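PDB 7CGL: PUM-HD domain-containing protein, which probably binds the 3' untranslated regions of messenger RNAs through its Pumilio homology domain, the part present here. Local coordinates for residues 94-99 / 129-134. The protein carries 2 engineered substitutions. Residues are numbered along the deposited sequence; the frame is centred on the assembly and turned at random.
Sequences GEERHW and KINEPL
The indole of Trp99 packs on the turn at Lys129, Ile130 and Asn131, meeting both apolar groups and backbone polar atoms. Ile130 and the carbonyl of Lys129 share one ring face. Ile130 CA sits 3.8 Å from the centroid of the six-membered ring of Trp99, a CH-pi contact. Toward the rim, Ile130 CG2 rests 3.8 Å from Trp99 CD2. With CG anti to the carbonyl carbon (chi1 -68°), Trp99 turns its indole toward this turn, and the opposite face is backed by Glu96 CA. Leu134 extends the patch, its CD1 meeting Trp99 CB at 3.8 Å.

Polar groups gather round the same ring without any hydrogen bond joining the two segments. Lys129 O approaches Trp99 CH2 to 3.1 Å. The amide ND2 of Asn131 comes in at the ring edge, 3.7 Å from Trp99 CE3, the amide and ring planes 53° apart. The oxygen of the same amide, Asn131 OD1, accepts a weak N-cap bond from Leu134 N (3.5 Å), at the start of helix 132-142. Trp99 NE1 donates a hydrogen bond to Glu92 O, which limits the rotation of the indole. Replacing Trp99 with alanine would remove the ring, which would probably open a gap beside Ile130 and leave the Glu92 carbonyl without this donor.

The start of helix 99-106 packs on the junction between helices 119-129 and 132-142, joining consecutive predicted Pumilio repeats in the stacking of alpha-helical repeats that builds the curved PUF solenoid.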
ATOM      1  N   GLY A  94      18.404 -15.856 -11.933  1.00 37.05           N
ATOM      2  CA  GLY A  94      19.144 -17.098 -12.061  1.00 28.98           C
ATOM      3  C   GLY A  94      18.359 -18.233 -12.672  1.00 31.57           C
ATOM      4  O   GLY A  94      18.938 -19.282 -12.968  1.00 41.80           O
ATOM      5  N   GLU A  95      17.053 -18.066 -12.844  1.00 33.89           N
ATOM      6  CA  GLU A  95      16.257 -18.922 -13.706  1.00 33.85           C
ATOM      7  C   GLU A  95      15.753 -18.143 -14.899  1.00 28.47           C
ATOM      8  O   GLU A  95      14.784 -18.543 -15.545  1.00 29.97           O
ATOM      9  CB  GLU A  95      15.108 -19.551 -12.918  1.00 30.92           C
ATOM     10  CG  GLU A  95      15.620 -20.569 -11.906  1.00 30.24           C
ATOM     11  CD  GLU A  95      16.016 -21.886 -12.578  1.00 35.63           C
ATOM     12  OE1 GLU A  95      15.882 -21.981 -13.817  1.00 35.95           O
ATOM     13  OE2 GLU A  95      16.447 -22.829 -11.876  1.00 39.00           O
ATOM     14  N   GLU A  96      16.415 -17.028 -15.190  1.00 30.57           N
ATOM     15  CA  GLU A  96      15.987 -16.105 -16.225  1.00 27.79           C
ATOM     16  C   GLU A  96      15.731 -16.793 -17.554  1.00 27.74           C
ATOM     17  O   GLU A  96      14.821 -16.394 -18.288  1.00 30.36           O
ATOM     18  CB  GLU A  96      17.048 -15.006 -16.379  1.00 32.26           C
ATOM     19  CG  GLU A  96      16.707 -14.040 -17.496  1.00 37.76           C
ATOM     20  CD  GLU A  96      17.481 -12.747 -17.448  1.00 40.96           C
ATOM     21  OE1 GLU A  96      17.056 -11.791 -18.148  1.00 46.52           O
ATOM     22  OE2 GLU A  96      18.501 -12.678 -16.718  1.00 46.68           O
ATOM     23  N   ARG A  97      16.512 -17.832 -17.882  1.00 30.31           N
ATOM     24  CA  ARG A  97      16.386 -18.524 -19.168  1.00 29.60           C
ATOM     25  C   ARG A  97      15.020 -19.160 -19.365  1.00 34.79           C
ATOM     26  O   ARG A  97      14.741 -19.654 -20.466  1.00 30.59           O
ATOM     27  CB  ARG A  97      17.453 -19.611 -19.288  1.00 31.19           C
ATOM     28  CG  ARG A  97      17.273 -20.729 -18.284  1.00 30.91           C
ATOM     29  CD  ARG A  97      18.519 -21.591 -18.128  1.00 27.35           C
ATOM     30  NE  ARG A  97      18.270 -22.704 -17.212  1.00 29.91           N
ATOM     31  CZ  ARG A  97      18.481 -22.673 -15.893  1.00 38.20           C
ATOM     32  NH1 ARG A  97      18.983 -21.594 -15.304  1.00 27.41           N
ATOM     33  NH2 ARG A  97      18.205 -23.745 -15.151  1.00 36.70           N
ATOM     34  N   HIS A  98      14.182 -19.176 -18.320  1.00 30.27           N
ATOM     35  CA  HIS A  98      12.864 -19.789 -18.326  1.00 26.23           C
ATOM     36  C   HIS A  98      11.721 -18.788 -18.273  1.00 26.83           C
ATOM     37  O   HIS A  98      10.583 -19.168 -18.556  1.00 27.32           O
ATOM     38  CB  HIS A  98      12.726 -20.729 -17.124  1.00 25.92           C
ATOM     39  CG  HIS A  98      13.566 -21.959 -17.228  1.00 38.89           C
ATOM     40  ND1 HIS A  98      13.692 -22.678 -18.401  1.00 39.07           N
ATOM     41  CD2 HIS A  98      14.345 -22.587 -16.315  1.00 31.72           C
ATOM     42  CE1 HIS A  98      14.498 -23.704 -18.201  1.00 32.62           C
ATOM     43  NE2 HIS A  98      14.903 -23.675 -16.944  1.00 38.27           N
ATOM     44  N   TRP A  99      11.992 -17.535 -17.901  1.00 24.94           N
ATOM     45  CA  TRP A  99      10.922 -16.578 -17.649  1.00 25.69           C
ATOM     46  C   TRP A  99       9.927 -16.537 -18.798  1.00 27.64           C
ATOM     47  O   TRP A  99       8.714 -16.585 -18.580  1.00 29.42           O
ATOM     48  CB  TRP A  99      11.503 -15.189 -17.429  1.00 28.44           C
ATOM     49  CG  TRP A  99      12.311 -14.991 -16.189  1.00 26.62           C
ATOM     50  CD1 TRP A  99      12.440 -15.839 -15.125  1.00 26.08           C
ATOM     51  CD2 TRP A  99      13.099 -13.845 -15.889  1.00 27.06           C
ATOM     52  NE1 TRP A  99      13.262 -15.279 -14.177  1.00 24.51           N
ATOM     53  CE2 TRP A  99      13.686 -14.058 -14.627  1.00 23.60           C
ATOM     54  CE3 TRP A  99      13.385 -12.661 -16.581  1.00 28.64           C
ATOM     55  CZ2 TRP A  99      14.536 -13.132 -14.038  1.00 29.82           C
ATOM     56  CZ3 TRP A  99      14.227 -11.736 -15.990  1.00 27.15           C
ATOM     57  CH2 TRP A  99      14.788 -11.975 -14.727  1.00 28.99           C
ATOM     58  N   LYS A 129      10.468  -9.791 -10.822  1.00 25.16           N
ATOM     59  CA  LYS A 129      11.745 -10.256 -11.343  1.00 25.17           C
ATOM     60  C   LYS A 129      11.932 -10.068 -12.831  1.00 25.18           C
ATOM     61  O   LYS A 129      13.061  -9.854 -13.264  1.00 31.16           O
ATOM     62  CB  LYS A 129      11.951 -11.748 -11.026  1.00 27.51           C
ATOM     63  CG  LYS A 129      11.857 -12.114  -9.537  1.00 34.65           C
ATOM     64  CD  LYS A 129      13.033 -11.583  -8.716  1.00 30.52           C
ATOM     65  CE  LYS A 129      12.923 -12.031  -7.251  1.00 26.20           C
ATOM     66  NZ  LYS A 129      13.999 -11.460  -6.361  1.00 29.69           N
ATOM     67  N   ILE A 130      10.885 -10.143 -13.633  1.00 24.15           N
ATOM     68  CA  ILE A 130      11.110 -10.357 -15.045  1.00 24.26           C
ATOM     69  C   ILE A 130      11.358  -9.031 -15.749  1.00 21.68           C
ATOM     70  O   ILE A 130      11.090  -7.958 -15.233  1.00 22.33           O
ATOM     71  CB  ILE A 130       9.949 -11.140 -15.682  1.00 24.65           C
ATOM     72  CG1 ILE A 130       8.663 -10.320 -15.682  1.00 24.86           C
ATOM     73  CG2 ILE A 130       9.750 -12.424 -14.932  1.00 22.15           C
ATOM     74  CD1 ILE A 130       7.432 -11.161 -15.943  1.00 22.19           C
ATOM     75  N   ASN A 131      11.934  -9.120 -16.939  1.00 31.14           N
ATOM     76  CA  ASN A 131      12.241  -7.922 -17.699  1.00 27.41           C
ATOM     77  C   ASN A 131      10.960  -7.269 -18.176  1.00 29.39           C
ATOM     78  O   ASN A 131       9.897  -7.904 -18.259  1.00 29.20           O
ATOM     79  CB  ASN A 131      13.122  -8.246 -18.902  1.00 27.95           C
ATOM     80  CG  ASN A 131      12.646  -9.460 -19.650  1.00 31.79           C
ATOM     81  OD1 ASN A 131      11.581  -9.451 -20.275  1.00 32.98           O
ATOM     82  ND2 ASN A 131      13.429 -10.522 -19.588  1.00 34.77           N
ATOM     83  N   GLU A 132      11.097  -5.999 -18.547  1.00 28.42           N
ATOM     84  CA  GLU A 132       9.937  -5.171 -18.840  1.00 25.33           C
ATOM     85  C   GLU A 132       9.069  -5.714 -19.970  1.00 26.94           C
ATOM     86  O   GLU A 132       7.835  -5.697 -19.817  1.00 27.30           O
ATOM     87  CB  GLU A 132      10.405  -3.736 -19.115  1.00 29.63           C
ATOM     88  CG  GLU A 132       9.268  -2.713 -19.164  1.00 36.05           C
ATOM     89  CD  GLU A 132       9.760  -1.274 -19.075  1.00 43.80           C
ATOM     90  OE1 GLU A 132       9.774  -0.721 -17.944  1.00 38.88           O
ATOM     91  OE2 GLU A 132      10.132  -0.705 -20.132  1.00 43.97           O
ATOM     92  N   PRO A 133       9.609  -6.195 -21.096  1.00 28.34           N
ATOM     93  CA  PRO A 133       8.732  -6.807 -22.108  1.00 25.72           C
ATOM     94  C   PRO A 133       7.773  -7.847 -21.548  1.00 29.53           C
ATOM     95  O   PRO A 133       6.595  -7.836 -21.915  1.00 32.69           O
ATOM     96  CB  PRO A 133       9.734  -7.417 -23.092  1.00 20.52           C
ATOM     97  CG  PRO A 133      10.874  -6.506 -23.035  1.00 26.82           C
ATOM     98  CD  PRO A 133      10.984  -6.048 -21.599  1.00 29.31           C
ATOM     99  N   LEU A 134       8.227  -8.722 -20.647  1.00 25.36           N
ATOM    100  CA  LEU A 134       7.321  -9.704 -20.060  1.00 28.72           C
ATOM    101  C   LEU A 134       6.358  -9.066 -19.055  1.00 28.25           C
ATOM    102  O   LEU A 134       5.190  -9.468 -18.976  1.00 26.60           O
ATOM    103  CB  LEU A 134       8.127 -10.830 -19.414  1.00 25.13           C
ATOM    104  CG  LEU A 134       8.930 -11.673 -20.426  1.00 28.01           C
ATOM    105  CD1 LEU A 134       9.852 -12.674 -19.738  1.00 24.12           C
ATOM    106  CD2 LEU A 134       7.988 -12.383 -21.411  1.00 20.77           C
TER